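Local coordinates for protein threonine synthase (Brucella melitensis bv. 1, PDB 4F4F) that probably catalyses the last step of threonine biosynthesis, converting O-phospho-L-homoserine and water to L-threonine and phosphate with pyridoxal 5'-phosphate as cofactor, at residues A[8-13]-A[29-34]; A[114-119]-A[412-417]; A[286-291]-A[304-309]. All coordinates share one frame; numbering follows the deposited sequence.

Interaction 1 of 3, residues A[8-13]-A[29-34]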
loop_
_atom_site.group_PDB
_atom_site.type_symbol
_atom_site.label_atom_id
_atom_site.label_comp_id
_atom_site.label_asym_id
_atom_site.label_seq_id
_atom_site.Cartn_x
_atom_site.Cartn_y
_atom_site.Cartn_z
ATOM N N TYR A 8 7.147 8.286 -17.519
ATOM C CA TYR A 8 5.971 7.700 -16.961
ATOM C C TYR A 8 4.796 8.051 -17.847
ATOM O O TYR A 8 4.621 9.200 -18.222
ATOM C CB TYR A 8 5.759 8.223 -15.537
ATOM C CG TYR A 8 6.748 7.599 -14.576
ATOM C CD1 TYR A 8 6.442 6.411 -13.918
ATOM C CD2 TYR A 8 7.992 8.189 -14.323
ATOM C CE1 TYR A 8 7.349 5.799 -13.051
ATOM C CE2 TYR A 8 8.930 7.579 -13.488
ATOM C CZ TYR A 8 8.602 6.397 -12.837
ATOM O OH TYR A 8 9.494 5.780 -11.975
ATOM N N VAL A 9 4.014 7.037 -18.192
ATOM C CA VAL A 9 2.881 7.171 -19.097
ATOM C C VAL A 9 1.582 6.774 -18.361
ATOM O O VAL A 9 1.623 6.005 -17.390
ATOM C CB VAL A 9 3.058 6.310 -20.380
ATOM C CG1 VAL A 9 4.365 6.724 -21.110
ATOM C CG2 VAL A 9 3.012 4.820 -20.055
ATOM N N SER A 10 0.443 7.297 -18.823
ATOM C CA SER A 10 -0.838 6.954 -18.228
ATOM C C SER A 10 -1.435 5.706 -18.823
ATOM O O SER A 10 -1.407 5.490 -20.061
ATOM C CB SER A 10 -1.837 8.111 -18.429
ATOM O OG SER A 10 -3.104 7.779 -17.926
ATOM N N THR A 11 -2.072 4.930 -17.971
ATOM C CA THR A 11 -2.931 3.861 -18.432
ATOM C C THR A 11 -4.047 4.253 -19.424
ATOM O O THR A 11 -4.595 3.354 -20.079
ATOM C CB THR A 11 -3.577 3.124 -17.247
ATOM O OG1 THR A 11 -4.336 4.054 -16.455
ATOM C CG2 THR A 11 -2.482 2.375 -16.377
ATOM N N ARG A 12 -4.420 5.532 -19.514
ATOM C CA ARG A 12 -5.489 5.945 -20.411
ATOM C C ARG A 12 -4.968 6.664 -21.655
ATOM O O ARG A 12 -5.742 7.161 -22.493
ATOM C CB ARG A 12 -6.576 6.742 -19.652
ATOM C CG ARG A 12 -7.264 5.793 -18.652
ATOM C CD ARG A 12 -8.550 6.324 -18.014
ATOM N NE ARG A 12 -8.827 5.562 -16.787
ATOM C CZ ARG A 12 -9.865 5.769 -15.991
ATOM N NH1 ARG A 12 -10.729 6.741 -16.268
ATOM N NH2 ARG A 12 -10.006 5.028 -14.891
ATOM N N GLY A 13 -3.648 6.704 -21.773
ATOM C CA GLY A 13 -2.959 7.072 -23.025
ATOM C C GLY A 13 -2.949 8.511 -23.526
ATOM O O GLY A 13 -2.446 8.747 -24.634
ATOM N N ALA A 29 -3.386 10.792 -13.306
ATOM C CA ALA A 29 -3.089 11.508 -14.538
ATOM C C ALA A 29 -4.259 12.413 -15.020
ATOM O O ALA A 29 -5.418 12.178 -14.711
ATOM C CB ALA A 29 -2.623 10.551 -15.655
ATOM N N ARG A 30 -3.908 13.444 -15.782
ATOM C CA ARG A 30 -4.860 14.387 -16.458
ATOM C C ARG A 30 -6.007 13.693 -17.191
ATOM O O ARG A 30 -7.122 14.241 -17.289
ATOM C CB ARG A 30 -4.090 15.252 -17.475
ATOM C CG ARG A 30 -4.901 16.387 -18.106
ATOM C CD ARG A 30 -4.027 17.271 -19.005
ATOM N NE ARG A 30 -4.735 18.414 -19.565
ATOM C CZ ARG A 30 -5.595 18.379 -20.584
ATOM N NH1 ARG A 30 -5.943 17.251 -21.180
ATOM N NH2 ARG A 30 -6.151 19.499 -20.993
ATOM N N ASP A 31 -5.743 12.502 -17.732
ATOM C CA ASP A 31 -6.755 11.766 -18.477
ATOM C C ASP A 31 -7.547 10.791 -17.599
ATOM O O ASP A 31 -8.275 9.970 -18.092
ATOM C CB ASP A 31 -6.147 11.025 -19.676
ATOM C CG ASP A 31 -5.138 9.949 -19.269
ATOM O OD1 ASP A 31 -4.883 9.733 -18.053
ATOM O OD2 ASP A 31 -4.570 9.343 -20.194
ATOM N N GLY A 32 -7.363 10.869 -16.297
ATOM C CA GLY A 32 -8.045 9.992 -15.393
ATOM C C GLY A 32 -7.359 8.666 -15.127
ATOM O O GLY A 32 -7.815 7.908 -14.296
ATOM N N GLY A 33 -6.268 8.379 -15.827
ATOM C CA GLY A 33 -5.513 7.190 -15.607
ATOM C C GLY A 33 -4.436 7.257 -14.554
ATOM O O GLY A 33 -4.304 8.250 -13.826
ATOM N N LEU A 34 -3.664 6.176 -14.508
ATOM C CA LEU A 34 -2.647 5.972 -13.517
ATOM C C LEU A 34 -1.297 5.911 -14.210
ATOM O O LEU A 34 -1.173 5.348 -15.298
ATOM C CB LEU A 34 -2.903 4.675 -12.764
ATOM C CG LEU A 34 -4.270 4.558 -12.069
ATOM C CD1 LEU A 34 -4.430 3.152 -11.483
ATOM C CD2 LEU A 34 -4.375 5.625 -11.015
HETATM O O HOH W 1 -10.882 9.059 -17.822
#
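Ser-10 and Asp-31 meet in a short hydrogen bond. Ser-10 OG donates to Asp-31 OD1 at 2.6 Å and meets its syn lone pair. The same oxygen OD1 takes Gly-33 N at 3.0 Å, which closes an Asx turn. That N-H comes from above the carboxylate, 42° out of its plane. Ser-10 OG is itself an acceptor: Arg-12 N points at it from 3.1 Å, and this is an ST turn.

Two further bonds join Thr-11 to Leu-34. Thr-11 N donates to Leu-34 O at 2.9 Å. Leu-34 N returns a nearly straight bond to Thr-11 OG1, 3.0 Å and 172°. Thr-11 OG1 sits between its own N and carbonyl carbon (chi1 58°), which turns the hydroxyl toward this N-H. Glu-322 holds the same hydroxyl.

The side chain of Arg-12 runs along the 31-33 backbone. Its CB touches Asp-31 OD2 at 3.3 Å. CG lies against Gly-33 CA. CD passes Asp-31 O at 3.7 Å. At the tip, Gly-32 O sits over the centre of one guanidinium face, 3.4 Å from Arg-12 CZ. A water at the guanidinium edge accepts from NH1 and donates to Asp-31 O. NE forms a salt bridge with Glu-322 of helix 321-328.

The contact continues the antiparallel pairing of strands 8-10 and 35-37 into the loops beside them. Its bonds are mixed in kind. Counting the two turns, side-chain oxygens of Ser-10, Thr-11 and Asp-31 take the backbone N-H groups of Arg-12, Leu-34 and Gly-33.

Interaction 2 of 3, residues A[114-119]-A[412-417]. With PLP (pyridoxal-5'-phosphate), chain C.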
loop_
_atom_site.group_PDB
_atom_site.type_symbol
_atom_site.label_atom_id
_atom_site.label_comp_id
_atom_site.label_asym_id
_atom_site.label_seq_id
_atom_site.Cartn_x
_atom_site.Cartn_y
_atom_site.Cartn_z
ATOM N N LEU A 114 3.103 -0.590 12.608
ATOM C CA LEU A 114 2.870 -2.032 12.630
ATOM C C LEU A 114 2.066 -2.526 11.442
ATOM O O LEU A 114 1.295 -3.474 11.548
ATOM C CB LEU A 114 2.167 -2.429 13.935
ATOM C CG LEU A 114 2.778 -1.861 15.226
ATOM C CD1 LEU A 114 2.025 -2.417 16.444
ATOM C CD2 LEU A 114 4.261 -2.157 15.305
ATOM N N ALA A 115 2.231 -1.877 10.301
ATOM C CA ALA A 115 1.493 -2.265 9.106
ATOM C C ALA A 115 2.217 -1.899 7.807
ATOM O O ALA A 115 3.028 -0.989 7.751
ATOM C CB ALA A 115 0.099 -1.655 9.117
ATOM N N PHE A 116 1.896 -2.647 6.768
ATOM C CA PHE A 116 2.726 -2.679 5.573
ATOM C C PHE A 116 2.755 -1.339 4.815
ATOM O O PHE A 116 3.721 -1.072 4.097
ATOM C CB PHE A 116 2.289 -3.842 4.666
ATOM C CG PHE A 116 1.330 -3.430 3.630
ATOM C CD1 PHE A 116 0.018 -3.272 3.937
ATOM C CD2 PHE A 116 1.766 -3.142 2.356
ATOM C CE1 PHE A 116 -0.859 -2.849 2.988
ATOM C CE2 PHE A 116 0.863 -2.715 1.395
ATOM C CZ PHE A 116 -0.436 -2.568 1.720
ATOM N N LYS A 117 1.729 -0.490 4.985
ATOM C CA LYS A 117 1.760 0.857 4.353
ATOM C C LYS A 117 2.942 1.743 4.810
ATOM O O LYS A 117 3.373 2.636 4.082
ATOM C CB LYS A 117 0.396 1.570 4.479
ATOM C CG LYS A 117 -0.657 0.891 3.635
ATOM C CD LYS A 117 -2.011 1.575 3.724
ATOM C CE LYS A 117 -3.096 0.809 2.966
ATOM N NZ LYS A 117 -3.346 -0.525 3.538
ATOM N N ASP A 118 3.543 1.423 5.953
ATOM C CA ASP A 118 4.753 2.095 6.388
ATOM C C ASP A 118 5.885 1.986 5.372
ATOM O O ASP A 118 6.678 2.907 5.261
ATOM C CB ASP A 118 5.306 1.507 7.673
ATOM C CG ASP A 118 4.407 1.730 8.864
ATOM O OD1 ASP A 118 3.631 2.713 8.887
ATOM O OD2 ASP A 118 4.473 0.896 9.793
ATOM N N VAL A 119 5.988 0.856 4.679
ATOM C CA VAL A 119 7.141 0.604 3.790
ATOM C C VAL A 119 7.147 1.698 2.734
ATOM O O VAL A 119 8.147 2.380 2.565
ATOM C CB VAL A 119 7.105 -0.780 3.099
ATOM C CG1 VAL A 119 8.221 -0.882 2.038
ATOM C CG2 VAL A 119 7.195 -1.932 4.118
ATOM N N LEU A 412 2.837 -12.607 2.460
ATOM C CA LEU A 412 2.995 -11.271 3.038
ATOM C C LEU A 412 2.095 -11.112 4.260
ATOM O O LEU A 412 0.849 -11.245 4.169
ATOM C CB LEU A 412 2.677 -10.184 2.003
ATOM C CG LEU A 412 3.745 -9.734 1.010
ATOM C CD1 LEU A 412 4.495 -10.900 0.392
ATOM C CD2 LEU A 412 3.234 -8.698 -0.017
ATOM N N ALA A 413 2.730 -10.859 5.400
ATOM C CA ALA A 413 2.036 -10.491 6.615
ATOM C C ALA A 413 1.959 -8.959 6.708
ATOM O O ALA A 413 2.932 -8.287 6.985
ATOM C CB ALA A 413 2.705 -11.115 7.846
ATOM N N THR A 414 0.759 -8.420 6.497
ATOM C CA THR A 414 0.578 -7.011 6.248
ATOM C C THR A 414 0.269 -6.172 7.489
ATOM O O THR A 414 0.259 -4.967 7.392
ATOM C CB THR A 414 -0.548 -6.802 5.205
ATOM O OG1 THR A 414 -1.706 -7.525 5.611
ATOM C CG2 THR A 414 -0.144 -7.350 3.815
ATOM N N ALA A 415 0.017 -6.796 8.627
ATOM C CA ALA A 415 -0.185 -6.079 9.907
ATOM C C ALA A 415 0.191 -6.962 11.058
ATOM O O ALA A 415 0.061 -8.173 10.960
ATOM C CB ALA A 415 -1.627 -5.643 10.089
ATOM N N HIS A 416 0.587 -6.328 12.165
ATOM C CA HIS A 416 0.884 -7.013 13.409
ATOM C C HIS A 416 -0.429 -7.430 14.021
ATOM O O HIS A 416 -1.399 -6.661 13.950
ATOM C CB HIS A 416 1.611 -6.042 14.341
ATOM C CG HIS A 416 2.204 -6.676 15.581
ATOM N ND1 HIS A 416 1.476 -6.953 16.680
ATOM C CD2 HIS A 416 3.529 -7.011 15.886
ATOM C CE1 HIS A 416 2.286 -7.471 17.625
ATOM N NE2 HIS A 416 3.541 -7.514 17.135
ATOM N N PRO A 417 -0.486 -8.626 14.652
ATOM C CA PRO A 417 -1.730 -8.999 15.329
ATOM C C PRO A 417 -2.302 -7.982 16.335
ATOM O O PRO A 417 -3.520 -7.905 16.474
ATOM C CB PRO A 417 -1.398 -10.331 16.032
ATOM C CG PRO A 417 0.058 -10.550 15.872
ATOM C CD PRO A 417 0.530 -9.698 14.733
HETATM N N1 PLP C . -3.545 -5.793 4.530
HETATM C C2 PLP C . -3.408 -4.696 5.367
HETATM C C2A PLP C . -3.098 -4.796 6.845
HETATM C C3 PLP C . -3.546 -3.325 4.796
HETATM O O3 PLP C . -3.400 -2.230 5.625
HETATM C C4 PLP C . -3.858 -3.226 3.324
HETATM C C4A PLP C . -4.011 -1.916 2.620
HETATM C C5 PLP C . -3.972 -4.468 2.519
HETATM C C6 PLP C . -3.792 -5.700 3.191
HETATM C C5A PLP C . -4.237 -4.363 1.003
HETATM O O4P PLP C . -3.149 -3.697 0.236
HETATM P P PLP C . -3.221 -3.236 -1.341
HETATM O O1P PLP C . -3.701 -4.466 -2.097
HETATM O O2P PLP C . -4.216 -2.093 -1.333
HETATM O O3P PLP C . -1.841 -2.779 -1.766
#
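Thr-414 OG1 donates a hydrogen bond to N1 of the pyridoxal phosphate at 2.7 Å. A hydroxyl facing the pyridine nitrogen is characteristic of fold-type II pyridoxal-phosphate enzymes, the group to which threonine synthases belong. Such a donor would be consistent with an unprotonated N1. The hydroxyl lies between the backbone N and the carbonyl carbon of Thr-414 (chi1 51°), and it reaches N1 tilted well out of the pyridine plane.

Phe-116 comes from the same side of the cofactor. It presents a ring edge to the pyridine face, with PLP C3 near the plane of the phenyl ring. Its CD1 also touches Thr-414 CB at 3.8 Å, and the ring and the threonine branch run alongside each other toward the cofactor.

The backbones behind them run antiparallel, 175° apart over 114-116 and 414-416. Ala-115 and Ala-415 form a single bridge, as a non-hydrogen-bonded pair. On one flank Phe-116 N donates to Thr-414 O at 2.9 Å. On the other, His-416 N donates to Leu-114 O at 3.0 Å. Beyond the bridge Leu-114 CB meets His-416 CB at 3.7 Å. The His-416 ring is held by Ala-418 N on its ND1 and packs edge-to-face with Phe-109.

Lys-117 reaches the cofactor through a chain extended until a bend at chi4 (64°). Lys-117 NZ and PLP C4A are linked at 1.8 Å, too long for a normal C-N or C=N bond, so the expected aldimine is not established by this distance. NZ also makes a weak bond to PLP O3. Backbone N-H groups of Gly-260, Asn-261, Phe-262 and Asp-264 also bond to the cofactor, probably at its phosphate. Ala-415 CB rests 3.7 Å from the methyl carbon C2A of the cofactor.

Interaction 3 of 3, residues A[286-291]-A[304-309]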
loop_
_atom_site.group_PDB
_atom_site.type_symbol
_atom_site.label_atom_id
_atom_site.label_comp_id
_atom_site.label_asym_id
_atom_site.label_seq_id
_atom_site.Cartn_x
_atom_site.Cartn_y
_atom_site.Cartn_z
ATOM N N ASN A 286 -10.672 -11.209 1.021
ATOM C CA ASN A 286 -11.729 -11.540 1.952
ATOM C C ASN A 286 -13.057 -11.751 1.203
ATOM O O ASN A 286 -13.046 -11.922 -0.026
ATOM C CB ASN A 286 -11.768 -10.557 3.158
ATOM C CG ASN A 286 -12.247 -9.142 2.821
ATOM O OD1 ASN A 286 -13.049 -8.913 1.912
ATOM N ND2 ASN A 286 -11.782 -8.178 3.621
ATOM N N ASP A 287 -14.187 -11.791 1.926
ATOM C CA ASP A 287 -15.519 -11.938 1.304
ATOM C C ASP A 287 -15.814 -10.907 0.202
ATOM O O ASP A 287 -16.652 -11.133 -0.655
ATOM C CB ASP A 287 -16.620 -11.854 2.386
ATOM C CG ASP A 287 -16.380 -12.832 3.528
ATOM O OD1 ASP A 287 -16.763 -13.998 3.395
ATOM O OD2 ASP A 287 -15.730 -12.447 4.517
ATOM N N ASN A 288 -15.128 -9.774 0.232
ATOM C CA ASN A 288 -15.191 -8.814 -0.872
ATOM C C ASN A 288 -14.220 -9.288 -1.948
ATOM O O ASN A 288 -13.043 -8.929 -1.970
ATOM C CB ASN A 288 -14.839 -7.429 -0.358
ATOM C CG ASN A 288 -15.807 -6.968 0.701
ATOM O OD1 ASN A 288 -16.893 -6.513 0.382
ATOM N ND2 ASN A 288 -15.428 -7.099 1.967
ATOM N N ASP A 289 -14.738 -10.122 -2.830
ATOM C CA ASP A 289 -13.909 -10.990 -3.636
ATOM C C ASP A 289 -13.980 -10.655 -5.128
ATOM O O ASP A 289 -13.754 -11.538 -5.969
ATOM C CB ASP A 289 -14.326 -12.439 -3.363
ATOM C CG ASP A 289 -15.725 -12.772 -3.860
ATOM O OD1 ASP A 289 -16.574 -11.884 -4.150
ATOM O OD2 ASP A 289 -15.975 -13.986 -3.950
ATOM N N ILE A 290 -14.223 -9.383 -5.448
ATOM C CA ILE A 290 -14.258 -8.933 -6.844
ATOM C C ILE A 290 -13.081 -9.470 -7.642
ATOM O O ILE A 290 -13.261 -9.974 -8.742
ATOM C CB ILE A 290 -14.373 -7.382 -6.979
ATOM C CG1 ILE A 290 -14.751 -7.021 -8.427
ATOM C CG2 ILE A 290 -13.112 -6.635 -6.504
ATOM C CD1 ILE A 290 -15.119 -5.567 -8.563
ATOM N N LEU A 291 -11.894 -9.445 -7.045
ATOM C CA LEU A 291 -10.686 -9.883 -7.764
ATOM C C LEU A 291 -10.692 -11.394 -7.986
ATOM O O LEU A 291 -10.310 -11.872 -9.058
ATOM C CB LEU A 291 -9.427 -9.437 -7.046
ATOM C CG LEU A 291 -9.188 -7.909 -6.963
ATOM C CD1 LEU A 291 -8.033 -7.587 -6.014
ATOM C CD2 LEU A 291 -8.898 -7.313 -8.333
ATOM N N GLY A 304 -22.119 -5.395 -3.225
ATOM C CA GLY A 304 -22.191 -4.664 -1.957
ATOM C C GLY A 304 -20.969 -4.993 -1.121
ATOM O O GLY A 304 -20.430 -6.082 -1.235
ATOM N N VAL A 305 -20.513 -4.039 -0.316
ATOM C CA VAL A 305 -19.332 -4.235 0.521
ATOM C C VAL A 305 -19.743 -4.915 1.830
ATOM O O VAL A 305 -20.635 -4.430 2.507
ATOM C CB VAL A 305 -18.671 -2.882 0.829
ATOM C CG1 VAL A 305 -17.487 -3.053 1.769
ATOM C CG2 VAL A 305 -18.258 -2.203 -0.468
ATOM N N ALA A 306 -19.133 -6.050 2.160
ATOM C CA ALA A 306 -19.346 -6.709 3.467
ATOM C C ALA A 306 -18.296 -6.229 4.471
ATOM O O ALA A 306 -17.141 -6.017 4.120
ATOM C CB ALA A 306 -19.282 -8.229 3.328
ATOM N N GLN A 307 -18.704 -6.007 5.714
ATOM C CA GLN A 307 -17.740 -5.713 6.772
ATOM C C GLN A 307 -17.229 -7.076 7.238
ATOM O O GLN A 307 -18.012 -7.995 7.421
ATOM C CB GLN A 307 -18.345 -4.921 7.923
ATOM C CG GLN A 307 -18.166 -3.414 7.804
ATOM C CD GLN A 307 -18.939 -2.816 6.648
ATOM O OE1 GLN A 307 -20.179 -2.831 6.635
ATOM N NE2 GLN A 307 -18.213 -2.269 5.671
ATOM N N THR A 308 -15.921 -7.187 7.385
ATOM C CA THR A 308 -15.259 -8.439 7.710
ATOM C C THR A 308 -14.296 -8.169 8.861
ATOM O O THR A 308 -14.282 -7.069 9.412
ATOM C CB THR A 308 -14.439 -8.979 6.506
ATOM O OG1 THR A 308 -13.318 -8.121 6.266
ATOM C CG2 THR A 308 -15.306 -9.124 5.210
ATOM N N THR A 309 -13.480 -9.163 9.205
ATOM C CA THR A 309 -12.436 -9.009 10.202
ATOM C C THR A 309 -11.116 -8.552 9.584
ATOM O O THR A 309 -10.139 -8.374 10.291
ATOM C CB THR A 309 -12.221 -10.320 11.002
ATOM O OG1 THR A 309 -12.063 -11.419 10.098
ATOM C CG2 THR A 309 -13.456 -10.593 11.990
HETATM O O HOH W 2 -17.824 -6.320 -2.317
#
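The backbones of Asn-288 and Val-305 come nearest each other, CA to CA 6.3 Å, without a backbone bond; Asn-288 is the centre of an inverse gamma turn.

Its side-chain amide does the joining. Ala-306 N donates to Asn-288 OD1 at 2.9 Å, in the carbonyl plane and on a lone pair. Asn-288 ND2 donates to Ala-306 O at 3.0 Å, almost straight at 172° and within its own amide plane. One amide thus serves both the N-H and the C=O of a single residue, and this fixes its rotation. A water also lies between Asn-288 OD1 and Gly-304 O.

A second amide positions the first. Asn-286 OD1 accepts from Asn-288 N at 2.8 Å, closing an Asx turn, and from Asn-288 ND2 at 3.0 Å. Asn-286 CG stands between its backbone N and carbonyl carbon (chi1 70°), which folds OD1 back over the turn. The Asn-288 amide is therefore held by bonds from both segments.

Thr-308 fills the other end. Its methyl CG2 touches Asp-287 OD2 at 3.4 Å and lies 3.8 Å from Asn-288 ND2. The side chains of Asp-287 and Thr-308 pass antiparallel to each other. Thr-308 OG1 bonds to Asp-314 and to Ser-310 N, and Asn-286 ND2 bonds to Ser-310 OG.

The arrangement is an Asx turn in the link between a central-sheet strand, 278-285, and helix 290-297, with an asparagine amide pairing to a neighbouring loop as a strand backbone would.

In the fold
Interaction 2 is the one at the cofactor: it joins the lysine-bearing segment 114-119 to 412-417, nearly 300 residues later. Interaction 3 lies nested within that long loop of chain. Its centre is 20 Å from that of interaction 2, and their nearest atoms are about 9 Å apart. The Asn-286 side chain is about 8 Å from the pyridoxal phosphate and touches Met-313 of the pocket, so this contact stands just behind the pocket wall. Interaction 1 belongs to the N-terminal region and closes before the others open. Its centre is 29 Å from that of interaction 2 and 28 Å from that of interaction 3, although the side chain of Leu-34 is about 11 Å from the cofactor. None of the three touches another.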